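Local structure of GCN5-related N-acetyltransferase (Brucella melitensis biovar Abortus 2308, 3TCV) at residues B[49-54]-B[84-89]; B[57-62]-B[80-85]; B[98-103]-B[112-117]. The protein probably transfers an acetyl group from acetyl-CoA to an amine, perhaps a protein N-terminus, as a member of the GCN5-related N-acetyltransferase family. All blocks are in the same frame, centred on the assembly; numbering follows the deposited sequence.

Contact 1 of 3, residues B[49-54]-B[84-89]; sequences LNAQKH and EFEPWL
Leu89 meets Ala51 where the first turn of helix 51-61 leans on helix 82-94, an example of close helix packing at a helix start: Ala51 and Leu89 have the nearest CA atoms of the two segments. The leucine can be followed outward. Its CB rests on one face of the Phe85 ring, a turn earlier in its own helix. CG stands anti to the backbone N (chi1 178°), which carries the fork across to the other helix, and Leu89 CG comes to 3.8 Å from Ala51 CB. Beyond it the two methyls part company: Leu89 CD2 settles against the backbone, 3.7 Å from Ala51 CA, whereas Leu89 CD1 lies 4.3 Å from Leu49 CD1. The other methyl of Leu49, CD2, comes obliquely to the Trp88 indole, 4.5 Å from Trp88 CZ3. At the margin the bent side chain of Glu86 brings OE2 to 3.9 Å from Ala51 CB, while its OE1 forms a salt bridge with Arg82. No hydrogen bond crosses between 49-54 and 84-89; the polar order is local. Asn50 is the N-cap, its OD1 accepting from Lys53 N at 2.8 Å in the carbonyl plane, and Asn50 N donates to His54 ND1 close to the imidazole plane. His54 NE2 is bonded in turn to Glu47 of strand 44-48. The contact thus joins two helices on the sheet face that carries Phe100 and Ala102, with Leu49 and His54 touching Ala102 of strand 99-105 and Trp88 meeting Phe100 edge-to-face.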
ATOM      1  N   LEU B  49     -13.379  -5.865  19.874  1.00 22.66           N
ATOM      2  CA  LEU B  49     -14.130  -4.668  20.265  1.00 22.88           C
ATOM      3  C   LEU B  49     -15.636  -4.984  20.224  1.00 23.60           C
ATOM      4  O   LEU B  49     -16.119  -5.531  19.244  1.00 23.89           O
ATOM      5  CB  LEU B  49     -13.796  -3.479  19.367  1.00 22.01           C
ATOM      6  CG  LEU B  49     -14.423  -2.132  19.700  1.00 21.88           C
ATOM      7  CD1 LEU B  49     -14.004  -1.701  21.080  1.00 22.01           C
ATOM      8  CD2 LEU B  49     -14.047  -1.079  18.649  1.00 21.34           C
ATOM      9  N   ASN B  50     -16.329  -4.630  21.300  1.00 24.82           N
ATOM     10  CA  ASN B  50     -17.783  -4.846  21.453  1.00 26.39           C
ATOM     11  C   ASN B  50     -18.421  -3.591  22.051  1.00 26.36           C
ATOM     12  O   ASN B  50     -18.028  -3.128  23.123  1.00 26.24           O
ATOM     13  CB  ASN B  50     -18.042  -6.087  22.320  1.00 27.43           C
ATOM     14  CG  ASN B  50     -19.523  -6.312  22.616  1.00 28.83           C
ATOM     15  OD1 ASN B  50     -20.062  -5.723  23.534  1.00 28.47           O
ATOM     16  ND2 ASN B  50     -20.173  -7.181  21.837  1.00 29.97           N
ATOM     17  N   ALA B  51     -19.415  -3.054  21.345  1.00 27.53           N
ATOM     18  CA  ALA B  51     -20.010  -1.785  21.696  1.00 27.46           C
ATOM     19  C   ALA B  51     -20.595  -1.778  23.102  1.00 28.24           C
ATOM     20  O   ALA B  51     -20.337  -0.851  23.864  1.00 27.37           O
ATOM     21  CB  ALA B  51     -21.068  -1.392  20.672  1.00 28.12           C
ATOM     22  N   GLN B  52     -21.370  -2.809  23.440  1.00 29.11           N
ATOM     23  CA  GLN B  52     -22.040  -2.894  24.745  1.00 29.91           C
ATOM     24  C   GLN B  52     -21.031  -3.102  25.873  1.00 30.13           C
ATOM     25  O   GLN B  52     -21.125  -2.465  26.913  1.00 29.10           O
ATOM     26  CB  GLN B  52     -23.104  -4.011  24.744  1.00 30.91           C
ATOM     27  N   LYS B  53     -20.037  -3.959  25.651  1.00 30.41           N
ATOM     28  CA  LYS B  53     -19.049  -4.230  26.686  1.00 31.14           C
ATOM     29  C   LYS B  53     -18.050  -3.083  26.891  1.00 29.16           C
ATOM     30  O   LYS B  53     -17.715  -2.741  28.023  1.00 28.99           O
ATOM     31  CB  LYS B  53     -18.301  -5.521  26.389  1.00 33.08           C
ATOM     32  CG  LYS B  53     -17.465  -5.999  27.563  1.00 35.70           C
ATOM     33  CD  LYS B  53     -16.955  -7.416  27.366  1.00 38.81           C
ATOM     34  CE  LYS B  53     -16.091  -7.857  28.542  1.00 40.97           C
ATOM     35  NZ  LYS B  53     -15.738  -9.296  28.404  1.00 42.17           N
ATOM     36  N   HIS B  54     -17.573  -2.498  25.795  1.00 26.34           N
ATOM     37  CA  HIS B  54     -16.449  -1.555  25.856  1.00 24.75           C
ATOM     38  C   HIS B  54     -16.804  -0.114  25.638  1.00 24.20           C
ATOM     39  O   HIS B  54     -15.974   0.757  25.899  1.00 24.48           O
ATOM     40  CB  HIS B  54     -15.383  -1.956  24.825  1.00 23.57           C
ATOM     41  CG  HIS B  54     -14.915  -3.366  24.955  1.00 23.26           C
ATOM     42  ND1 HIS B  54     -14.961  -4.245  23.933  1.00 23.41           N
ATOM     43  CD2 HIS B  54     -14.373  -4.053  26.037  1.00 23.83           C
ATOM     44  CE1 HIS B  54     -14.469  -5.429  24.337  1.00 22.84           C
ATOM     45  NE2 HIS B  54     -14.105  -5.316  25.621  1.00 23.74           N
ATOM     46  N   GLU B  84     -22.591  10.634  20.629  1.00 21.13           N
ATOM     47  CA  GLU B  84     -21.914  10.913  19.360  1.00 21.90           C
ATOM     48  C   GLU B  84     -20.847   9.876  19.016  1.00 21.04           C
ATOM     49  O   GLU B  84     -20.462   9.762  17.859  1.00 20.25           O
ATOM     50  CB  GLU B  84     -21.325  12.340  19.352  1.00 23.68           C
ATOM     51  CG  GLU B  84     -22.381  13.421  19.104  1.00 27.29           C
ATOM     52  CD  GLU B  84     -21.831  14.852  19.092  1.00 30.43           C
ATOM     53  OE1 GLU B  84     -20.687  15.085  19.507  1.00 35.06           O
ATOM     54  OE2 GLU B  84     -22.563  15.764  18.667  1.00 34.78           O
ATOM     55  N   PHE B  85     -20.407   9.126  20.016  1.00 20.25           N
ATOM     56  CA  PHE B  85     -19.394   8.084  19.848  1.00 20.28           C
ATOM     57  C   PHE B  85     -19.984   6.804  19.249  1.00 20.43           C
ATOM     58  O   PHE B  85     -19.281   6.004  18.622  1.00 19.12           O
ATOM     59  CB  PHE B  85     -18.774   7.802  21.221  1.00 20.29           C
ATOM     60  CG  PHE B  85     -17.600   6.861  21.206  1.00 20.16           C
ATOM     61  CD1 PHE B  85     -16.504   7.122  20.395  1.00 20.07           C
ATOM     62  CD2 PHE B  85     -17.558   5.770  22.061  1.00 20.56           C
ATOM     63  CE1 PHE B  85     -15.396   6.292  20.403  1.00 20.10           C
ATOM     64  CE2 PHE B  85     -16.462   4.925  22.074  1.00 20.53           C
ATOM     65  CZ  PHE B  85     -15.374   5.195  21.251  1.00 20.46           C
ATOM     66  N   GLU B  86     -21.284   6.606  19.445  1.00 20.64           N
ATOM     67  CA  GLU B  86     -21.888   5.323  19.103  1.00 21.72           C
ATOM     68  C   GLU B  86     -21.743   4.886  17.640  1.00 20.90           C
ATOM     69  O   GLU B  86     -21.451   3.728  17.407  1.00 21.49           O
ATOM     70  CB  GLU B  86     -23.369   5.262  19.536  1.00 23.24           C
ATOM     71  CG  GLU B  86     -23.912   3.835  19.606  1.00 24.83           C
ATOM     72  CD  GLU B  86     -23.305   2.971  20.710  1.00 25.83           C
ATOM     73  OE1 GLU B  86     -22.805   3.491  21.727  1.00 27.62           O
ATOM     74  OE2 GLU B  86     -23.344   1.715  20.582  1.00 28.91           O
ATOM     75  N   PRO B  87     -21.934   5.788  16.668  1.00 20.35           N
ATOM     76  CA  PRO B  87     -21.797   5.333  15.280  1.00 20.67           C
ATOM     77  C   PRO B  87     -20.418   4.757  14.947  1.00 20.30           C
ATOM     78  O   PRO B  87     -20.332   3.687  14.356  1.00 20.07           O
ATOM     79  CB  PRO B  87     -22.054   6.601  14.470  1.00 20.80           C
ATOM     80  CG  PRO B  87     -22.999   7.371  15.328  1.00 20.98           C
ATOM     81  CD  PRO B  87     -22.488   7.150  16.728  1.00 20.70           C
ATOM     82  N   TRP B  88     -19.366   5.468  15.324  1.00 19.56           N
ATOM     83  CA  TRP B  88     -17.997   4.948  15.124  1.00 19.33           C
ATOM     84  C   TRP B  88     -17.777   3.669  15.851  1.00 19.27           C
ATOM     85  O   TRP B  88     -17.158   2.746  15.326  1.00 19.87           O
ATOM     86  CB  TRP B  88     -16.919   5.969  15.517  1.00 18.79           C
ATOM     87  CG  TRP B  88     -15.520   5.425  15.264  1.00 18.64           C
ATOM     88  CD1 TRP B  88     -14.744   5.551  14.112  1.00 19.15           C
ATOM     89  CD2 TRP B  88     -14.718   4.617  16.174  1.00 18.34           C
ATOM     90  NE1 TRP B  88     -13.548   4.889  14.261  1.00 18.66           N
ATOM     91  CE2 TRP B  88     -13.471   4.309  15.470  1.00 18.54           C
ATOM     92  CE3 TRP B  88     -14.908   4.104  17.454  1.00 18.29           C
ATOM     93  CZ2 TRP B  88     -12.476   3.539  16.053  1.00 18.34           C
ATOM     94  CZ3 TRP B  88     -13.888   3.346  18.028  1.00 18.22           C
ATOM     95  CH2 TRP B  88     -12.703   3.063  17.326  1.00 18.25           C
ATOM     96  N   LEU B  89     -18.265   3.587  17.082  1.00 20.00           N
ATOM     97  CA  LEU B  89     -18.084   2.411  17.906  1.00 20.22           C
ATOM     98  C   LEU B  89     -18.746   1.189  17.278  1.00 21.03           C
ATOM     99  O   LEU B  89     -18.159   0.108  17.215  1.00 20.65           O
ATOM    100  CB  LEU B  89     -18.682   2.664  19.293  1.00 20.86           C
ATOM    101  CG  LEU B  89     -18.607   1.509  20.274  1.00 21.18           C
ATOM    102  CD1 LEU B  89     -17.151   1.212  20.653  1.00 20.47           C
ATOM    103  CD2 LEU B  89     -19.444   1.857  21.494  1.00 21.96           C
TER

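Contact 2 of 3, residues B[57-62]-B[80-85]; sequences ELFAAS and ATRAEF
Phe59 and Phe85 carry most of this helix-helix contact, with Arg82 third, in the helical region that precedes strand 99-105 of the GNAT fold. It illustrates how an aromatic side chain can pack against the beginning of a helix as well as against its side chains. Phe59, with CG anti to its backbone N (chi1 168°), lays one ring face on the opening residue of helix 82-94. Arg82 CA sits over the middle of that ring, and Arg82 CB makes a CH-pi contact, 4.1 Å from the ring centroid and 10° off the normal. Arg82 N also lies over that face, 3.4 Å from Phe59 CZ. The arginine bends at chi2 and runs back toward the root of the phenylalanine, so that Arg82 CD is 3.6 Å from Phe59 CB. Its guanidinium then passes beyond the aromatic ring, at the border of an otherwise apolar patch: NE forms a salt bridge with Asp56 of helix 51-61, linking the helices, and NH1 one with Glu86 of its own helix. Phe85 enters beside Phe59: its CD2 is 3.8 Å from Phe59 CB. Farther along the same ring, CZ approaches Leu58 CG at 3.8 Å, and the leucine branch lies at the ring edge, the two side chains crossing at about a right angle. Pro79 touches both phenylalanines from the preceding loop. Thr81 caps the helix, its OG1 accepting from Glu84 N at 3.0 Å. In 57-62, Leu58 O is gripped twice by Ser62: OG, at 2.8 Å from that oxygen, and the backbone N reach it from opposite faces of the carbonyl plane.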
ATOM      1  N   GLU B  57     -16.424   2.720  28.696  1.00 22.54           N
ATOM      2  CA  GLU B  57     -15.062   2.919  29.147  1.00 22.47           C
ATOM      3  C   GLU B  57     -14.175   3.411  28.004  1.00 21.05           C
ATOM      4  O   GLU B  57     -13.274   4.198  28.239  1.00 21.09           O
ATOM      5  CB  GLU B  57     -14.485   1.654  29.807  1.00 23.62           C
ATOM      6  CG  GLU B  57     -15.157   1.311  31.128  1.00 25.47           C
ATOM      7  CD  GLU B  57     -14.615   0.055  31.797  1.00 26.85           C
ATOM      8  OE1 GLU B  57     -13.620  -0.535  31.329  1.00 26.05           O
ATOM      9  OE2 GLU B  57     -15.206  -0.365  32.823  1.00 30.42           O
ATOM     10  N   LEU B  58     -14.439   2.984  26.769  1.00 20.35           N
ATOM     11  CA  LEU B  58     -13.623   3.481  25.641  1.00 19.39           C
ATOM     12  C   LEU B  58     -13.985   4.931  25.356  1.00 19.17           C
ATOM     13  O   LEU B  58     -13.122   5.733  25.005  1.00 18.79           O
ATOM     14  CB  LEU B  58     -13.790   2.625  24.381  1.00 18.91           C
ATOM     15  CG  LEU B  58     -12.940   3.046  23.180  1.00 18.53           C
ATOM     16  CD1 LEU B  58     -11.463   3.032  23.543  1.00 18.10           C
ATOM     17  CD2 LEU B  58     -13.258   2.143  21.993  1.00 18.34           C
ATOM     18  N   PHE B  59     -15.259   5.280  25.524  1.00 19.66           N
ATOM     19  CA  PHE B  59     -15.649   6.678  25.407  1.00 19.29           C
ATOM     20  C   PHE B  59     -14.864   7.503  26.417  1.00 19.03           C
ATOM     21  O   PHE B  59     -14.342   8.555  26.084  1.00 19.25           O
ATOM     22  CB  PHE B  59     -17.150   6.909  25.628  1.00 19.48           C
ATOM     23  CG  PHE B  59     -17.492   8.370  25.792  1.00 19.67           C
ATOM     24  CD1 PHE B  59     -17.423   9.235  24.719  1.00 19.16           C
ATOM     25  CD2 PHE B  59     -17.817   8.882  27.044  1.00 20.30           C
ATOM     26  CE1 PHE B  59     -17.685  10.586  24.886  1.00 19.89           C
ATOM     27  CE2 PHE B  59     -18.100  10.229  27.217  1.00 20.65           C
ATOM     28  CZ  PHE B  59     -18.034  11.085  26.141  1.00 20.35           C
ATOM     29  N   ALA B  60     -14.797   7.029  27.660  1.00 19.68           N
ATOM     30  CA  ALA B  60     -14.066   7.713  28.712  1.00 19.78           C
ATOM     31  C   ALA B  60     -12.609   7.936  28.313  1.00 19.49           C
ATOM     32  O   ALA B  60     -12.084   9.055  28.378  1.00 19.82           O
ATOM     33  CB  ALA B  60     -14.128   6.907  30.004  1.00 19.94           C
ATOM     34  N   ALA B  61     -11.961   6.854  27.914  1.00 19.46           N
ATOM     35  CA  ALA B  61     -10.554   6.921  27.471  1.00 19.48           C
ATOM     36  C   ALA B  61     -10.351   7.902  26.311  1.00 19.25           C
ATOM     37  O   ALA B  61      -9.320   8.579  26.224  1.00 19.37           O
ATOM     38  CB  ALA B  61     -10.055   5.525  27.102  1.00 19.18           C
ATOM     39  N   SER B  62     -11.352   7.994  25.441  1.00 19.41           N
ATOM     40  CA  SER B  62     -11.257   8.775  24.199  1.00 19.32           C
ATOM     41  C   SER B  62     -11.704  10.223  24.364  1.00 20.36           C
ATOM     42  O   SER B  62     -11.700  10.972  23.408  1.00 19.26           O
ATOM     43  CB  SER B  62     -12.036   8.092  23.066  1.00 18.69           C
ATOM     44  OG  SER B  62     -11.611   6.731  22.912  1.00 17.89           O
ATOM     45  N   ALA B  80     -17.374  14.049  21.227  1.00 25.27           N
ATOM     46  CA  ALA B  80     -17.805  15.160  22.087  1.00 25.94           C
ATOM     47  C   ALA B  80     -18.749  14.679  23.186  1.00 26.37           C
ATOM     48  O   ALA B  80     -18.742  15.226  24.287  1.00 28.06           O
ATOM     49  CB  ALA B  80     -18.472  16.265  21.258  1.00 26.56           C
ATOM     50  N   THR B  81     -19.549  13.654  22.882  1.00 24.50           N
ATOM     51  CA  THR B  81     -20.500  13.073  23.826  1.00 23.99           C
ATOM     52  C   THR B  81     -20.528  11.565  23.629  1.00 22.61           C
ATOM     53  O   THR B  81     -20.110  11.064  22.589  1.00 22.28           O
ATOM     54  CB  THR B  81     -21.953  13.576  23.599  1.00 24.59           C
ATOM     55  OG1 THR B  81     -22.486  12.987  22.414  1.00 23.99           O
ATOM     56  CG2 THR B  81     -22.034  15.103  23.459  1.00 25.21           C
ATOM     57  N   ARG B  82     -21.032  10.846  24.632  1.00 22.33           N
ATOM     58  CA  ARG B  82     -21.203   9.409  24.526  1.00 22.01           C
ATOM     59  C   ARG B  82     -22.118   9.012  23.376  1.00 21.21           C
ATOM     60  O   ARG B  82     -21.826   8.075  22.643  1.00 20.55           O
ATOM     61  CB  ARG B  82     -21.725   8.838  25.853  1.00 22.52           C
ATOM     62  CG  ARG B  82     -22.024   7.356  25.823  1.00 23.21           C
ATOM     63  CD  ARG B  82     -20.748   6.529  25.730  1.00 23.50           C
ATOM     64  NE  ARG B  82     -21.040   5.118  25.565  1.00 23.91           N
ATOM     65  CZ  ARG B  82     -21.385   4.531  24.427  1.00 24.63           C
ATOM     66  NH1 ARG B  82     -21.524   5.222  23.304  1.00 25.06           N
ATOM     67  NH2 ARG B  82     -21.630   3.233  24.417  1.00 26.22           N
ATOM     68  N   ALA B  83     -23.232   9.726  23.210  1.00 20.48           N
ATOM     69  CA  ALA B  83     -24.132   9.433  22.106  1.00 20.59           C
ATOM     70  C   ALA B  83     -23.429   9.604  20.752  1.00 20.48           C
ATOM     71  O   ALA B  83     -23.626   8.811  19.846  1.00 19.71           O
ATOM     72  CB  ALA B  83     -25.388  10.291  22.178  1.00 20.76           C
ATOM     73  N   GLU B  84     -22.591  10.634  20.629  1.00 21.13           N
ATOM     74  CA  GLU B  84     -21.914  10.913  19.360  1.00 21.90           C
ATOM     75  C   GLU B  84     -20.847   9.876  19.016  1.00 21.04           C
ATOM     76  O   GLU B  84     -20.462   9.762  17.859  1.00 20.25           O
ATOM     77  CB  GLU B  84     -21.325  12.340  19.352  1.00 23.68           C
ATOM     78  CG  GLU B  84     -22.381  13.421  19.104  1.00 27.29           C
ATOM     79  CD  GLU B  84     -21.831  14.852  19.092  1.00 30.43           C
ATOM     80  OE1 GLU B  84     -20.687  15.085  19.507  1.00 35.06           O
ATOM     81  OE2 GLU B  84     -22.563  15.764  18.667  1.00 34.78           O
ATOM     82  N   PHE B  85     -20.407   9.126  20.016  1.00 20.25           N
ATOM     83  CA  PHE B  85     -19.394   8.084  19.848  1.00 20.28           C
ATOM     84  C   PHE B  85     -19.984   6.804  19.249  1.00 20.43           C
ATOM     85  O   PHE B  85     -19.281   6.004  18.622  1.00 19.12           O
ATOM     86  CB  PHE B  85     -18.774   7.802  21.221  1.00 20.29           C
ATOM     87  CG  PHE B  85     -17.600   6.861  21.206  1.00 20.16           C
ATOM     88  CD1 PHE B  85     -16.504   7.122  20.395  1.00 20.07           C
ATOM     89  CD2 PHE B  85     -17.558   5.770  22.061  1.00 20.56           C
ATOM     90  CE1 PHE B  85     -15.396   6.292  20.403  1.00 20.10           C
ATOM     91  CE2 PHE B  85     -16.462   4.925  22.074  1.00 20.53           C
ATOM     92  CZ  PHE B  85     -15.374   5.195  21.251  1.00 20.46           C
TER

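Contact 3 of 3, residues B[98-103]-B[112-117]; sequences PLFFAV and AGRQAL
Val103 O receives two N-H groups from the opposite strand, Ala112 N at 2.7 Å and, weakly, Gly113 N at 3.3 Å. Two consecutive residues, Ala112 and Gly113, stand opposite the single Val103, which defines a classic beta bulge, an example of how an extra residue is accommodated without breaking a pair of strands. Val103 N donates back to Gly113 O at 2.9 Å. Past the bulge the antiparallel ladder is regular: Phe101 with Gln115 and Leu99 with Leu117 are hydrogen-bonded pairs, and Phe100-Ala116 and Ala102-Arg114 are non-hydrogen-bonded ones. On the face bearing Phe100, its ring turns a face to Ala116 CB, a CH-pi contact at 4.0 Å from the ring centroid and 13° off the normal. Pro98, which follows a cis peptide, adds its CB at 3.6 Å from Ala116 CB. Arg114 runs alongside Phe100 in the same direction, with NH1 at the ring edge and the guanidinium turned 74° from the ring plane; that end bonds to Ser131 O and forms a salt bridge with Glu76. The face of Phe101, Val103 and Gln115 looks toward helix 142-158. Here Gln115 CG lies between the backbone N and carbonyl carbon (chi1 61°), and the extended chain beyond it crosses Val103, whose CG2 is 3.7 Å from Gln115 OE1. The buried amide is satisfied at both ends, OE1 by Trp134 NE1 and NE2 by Ala147 O, while Phe151 meets Phe101 edge-to-face. With strands 44-48 and 126-134 bonded along its outer edges, the hairpin lies in the antiparallel part of the central mixed sheet characteristic of GNAT acetyltransferases.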
ATOM      1  N   PRO B  98     -10.585  -2.760   9.248  1.00 19.97           N
ATOM      2  CA  PRO B  98      -9.771  -3.212  10.371  1.00 19.19           C
ATOM      3  C   PRO B  98     -10.537  -4.096  11.338  1.00 19.32           C
ATOM      4  O   PRO B  98     -11.740  -3.892  11.538  1.00 20.28           O
ATOM      5  CB  PRO B  98      -9.382  -1.909  11.079  1.00 18.83           C
ATOM      6  CG  PRO B  98      -9.626  -0.823  10.085  1.00 19.11           C
ATOM      7  CD  PRO B  98     -10.799  -1.304   9.294  1.00 19.54           C
ATOM      8  N   LEU B  99      -9.821  -5.014  11.972  1.00 18.84           N
ATOM      9  CA  LEU B  99     -10.352  -5.861  13.028  1.00 18.62           C
ATOM     10  C   LEU B  99      -9.939  -5.257  14.356  1.00 18.49           C
ATOM     11  O   LEU B  99      -8.769  -5.353  14.770  1.00 18.83           O
ATOM     12  CB  LEU B  99      -9.820  -7.290  12.900  1.00 18.67           C
ATOM     13  CG  LEU B  99     -10.458  -8.361  13.801  1.00 19.05           C
ATOM     14  CD1 LEU B  99     -11.939  -8.558  13.490  1.00 18.94           C
ATOM     15  CD2 LEU B  99      -9.713  -9.684  13.642  1.00 18.65           C
ATOM     16  N   PHE B 100     -10.907  -4.679  15.051  1.00 18.82           N
ATOM     17  CA  PHE B 100     -10.643  -3.913  16.259  1.00 18.50           C
ATOM     18  C   PHE B 100     -10.661  -4.721  17.524  1.00 19.15           C
ATOM     19  O   PHE B 100     -11.483  -5.633  17.692  1.00 19.47           O
ATOM     20  CB  PHE B 100     -11.646  -2.751  16.405  1.00 18.85           C
ATOM     21  CG  PHE B 100     -11.336  -1.570  15.539  1.00 18.57           C
ATOM     22  CD1 PHE B 100     -10.532  -0.534  16.011  1.00 18.42           C
ATOM     23  CD2 PHE B 100     -11.860  -1.475  14.265  1.00 18.77           C
ATOM     24  CE1 PHE B 100     -10.253   0.564  15.223  1.00 18.38           C
ATOM     25  CE2 PHE B 100     -11.583  -0.379  13.465  1.00 18.76           C
ATOM     26  CZ  PHE B 100     -10.785   0.648  13.949  1.00 18.86           C
ATOM     27  N   PHE B 101      -9.763  -4.325  18.425  1.00 18.82           N
ATOM     28  CA  PHE B 101      -9.675  -4.850  19.778  1.00 19.24           C
ATOM     29  C   PHE B 101      -9.654  -3.724  20.786  1.00 19.36           C
ATOM     30  O   PHE B 101      -8.939  -2.723  20.606  1.00 18.32           O
ATOM     31  CB  PHE B 101      -8.390  -5.677  19.940  1.00 19.52           C
ATOM     32  CG  PHE B 101      -8.400  -6.936  19.136  1.00 20.18           C
ATOM     33  CD1 PHE B 101      -8.624  -8.167  19.755  1.00 20.67           C
ATOM     34  CD2 PHE B 101      -8.236  -6.904  17.751  1.00 20.16           C
ATOM     35  CE1 PHE B 101      -8.695  -9.335  19.001  1.00 20.85           C
ATOM     36  CE2 PHE B 101      -8.299  -8.075  17.003  1.00 20.31           C
ATOM     37  CZ  PHE B 101      -8.523  -9.284  17.626  1.00 20.66           C
ATOM     38  N   ALA B 102     -10.398  -3.895  21.872  1.00 19.69           N
ATOM     39  CA  ALA B 102     -10.249  -3.022  23.025  1.00 20.27           C
ATOM     40  C   ALA B 102      -8.987  -3.429  23.742  1.00 20.84           C
ATOM     41  O   ALA B 102      -8.691  -4.638  23.862  1.00 21.44           O
ATOM     42  CB  ALA B 102     -11.444  -3.134  23.962  1.00 21.11           C
ATOM     43  N   VAL B 103      -8.265  -2.434  24.254  1.00 20.74           N
ATOM     44  CA  VAL B 103      -7.037  -2.656  25.008  1.00 21.15           C
ATOM     45  C   VAL B 103      -7.371  -2.345  26.466  1.00 22.07           C
ATOM     46  O   VAL B 103      -7.640  -1.186  26.820  1.00 21.89           O
ATOM     47  CB  VAL B 103      -5.879  -1.749  24.527  1.00 20.64           C
ATOM     48  CG1 VAL B 103      -4.589  -2.075  25.270  1.00 20.30           C
ATOM     49  CG2 VAL B 103      -5.673  -1.886  23.020  1.00 19.89           C
ATOM     50  N   ALA B 112      -8.529   1.004  28.107  1.00 20.57           N
ATOM     51  CA  ALA B 112      -7.575   2.113  28.070  1.00 19.75           C
ATOM     52  C   ALA B 112      -7.346   2.651  26.663  1.00 18.51           C
ATOM     53  O   ALA B 112      -6.773   3.710  26.496  1.00 18.23           O
ATOM     54  CB  ALA B 112      -6.256   1.664  28.676  1.00 19.41           C
ATOM     55  N   GLY B 113      -7.808   1.920  25.669  1.00 17.89           N
ATOM     56  CA  GLY B 113      -7.621   2.316  24.282  1.00 17.04           C
ATOM     57  C   GLY B 113      -8.118   1.269  23.341  1.00 16.72           C
ATOM     58  O   GLY B 113      -8.885   0.362  23.724  1.00 16.57           O
ATOM     59  N   ARG B 114      -7.665   1.350  22.100  1.00 16.05           N
ATOM     60  CA  ARG B 114      -8.071   0.376  21.097  1.00 16.50           C
ATOM     61  C   ARG B 114      -6.998   0.294  20.010  1.00 16.25           C
ATOM     62  O   ARG B 114      -6.163   1.190  19.910  1.00 16.16           O
ATOM     63  CB  ARG B 114      -9.467   0.719  20.523  1.00 16.82           C
ATOM     64  CG  ARG B 114      -9.726   2.182  20.208  1.00 17.00           C
ATOM     65  CD  ARG B 114      -9.124   2.681  18.899  1.00 17.10           C
ATOM     66  NE  ARG B 114      -9.604   4.022  18.547  1.00 17.04           N
ATOM     67  CZ  ARG B 114      -9.332   4.674  17.417  1.00 17.33           C
ATOM     68  NH1 ARG B 114      -8.536   4.140  16.505  1.00 17.09           N
ATOM     69  NH2 ARG B 114      -9.878   5.859  17.177  1.00 17.62           N
ATOM     70  N   GLN B 115      -7.022  -0.792  19.244  1.00 16.48           N
ATOM     71  CA  GLN B 115      -6.068  -1.009  18.149  1.00 16.35           C
ATOM     72  C   GLN B 115      -6.644  -2.056  17.203  1.00 16.75           C
ATOM     73  O   GLN B 115      -7.616  -2.713  17.550  1.00 17.10           O
ATOM     74  CB  GLN B 115      -4.710  -1.485  18.704  1.00 16.48           C
ATOM     75  CG  GLN B 115      -4.745  -2.796  19.472  1.00 16.90           C
ATOM     76  CD  GLN B 115      -3.418  -3.154  20.140  1.00 17.15           C
ATOM     77  OE1 GLN B 115      -2.790  -2.308  20.766  1.00 17.44           O
ATOM     78  NE2 GLN B 115      -3.009  -4.424  20.043  1.00 17.01           N
ATOM     79  N   ALA B 116      -6.038  -2.228  16.032  1.00 16.28           N
ATOM     80  CA  ALA B 116      -6.584  -3.150  15.047  1.00 16.51           C
ATOM     81  C   ALA B 116      -5.518  -3.824  14.221  1.00 16.61           C
ATOM     82  O   ALA B 116      -4.428  -3.266  14.007  1.00 15.64           O
ATOM     83  CB  ALA B 116      -7.568  -2.403  14.135  1.00 16.75           C
ATOM     84  N   LEU B 117      -5.833  -5.039  13.789  1.00 17.14           N
ATOM     85  CA  LEU B 117      -5.151  -5.705  12.686  1.00 17.20           C
ATOM     86  C   LEU B 117      -5.899  -5.303  11.428  1.00 17.60           C
ATOM     87  O   LEU B 117      -7.147  -5.360  11.398  1.00 18.73           O
ATOM     88  CB  LEU B 117      -5.154  -7.226  12.874  1.00 17.63           C
ATOM     89  CG  LEU B 117      -4.310  -7.737  14.060  1.00 17.74           C
ATOM     90  CD1 LEU B 117      -4.569  -9.221  14.294  1.00 18.58           C
ATOM     91  CD2 LEU B 117      -2.810  -7.459  13.837  1.00 17.47           C
TER

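From the N terminus, the chain leaves strand 44-48, passes through helix 51-61 and, after the short helix 67-70, into helix 82-94. Contact 1 closes the wider loop between these helices and contact 2 a shorter one within it, both ending on helix 82-94, where they share Glu84 and Phe85; their centres are about 8 Å apart. Contact 3 follows in series as a hairpin closure, crossing neither. Spatially the three are continuous: Leu58 of contact 2 touches Leu49, Trp88 and Leu89 of contact 1, and also reaches Gly113 and Arg114 of contact 3. Leu49 N, probably hydrogen-bonded to Phe100 O, joins the helical layer to the sheet.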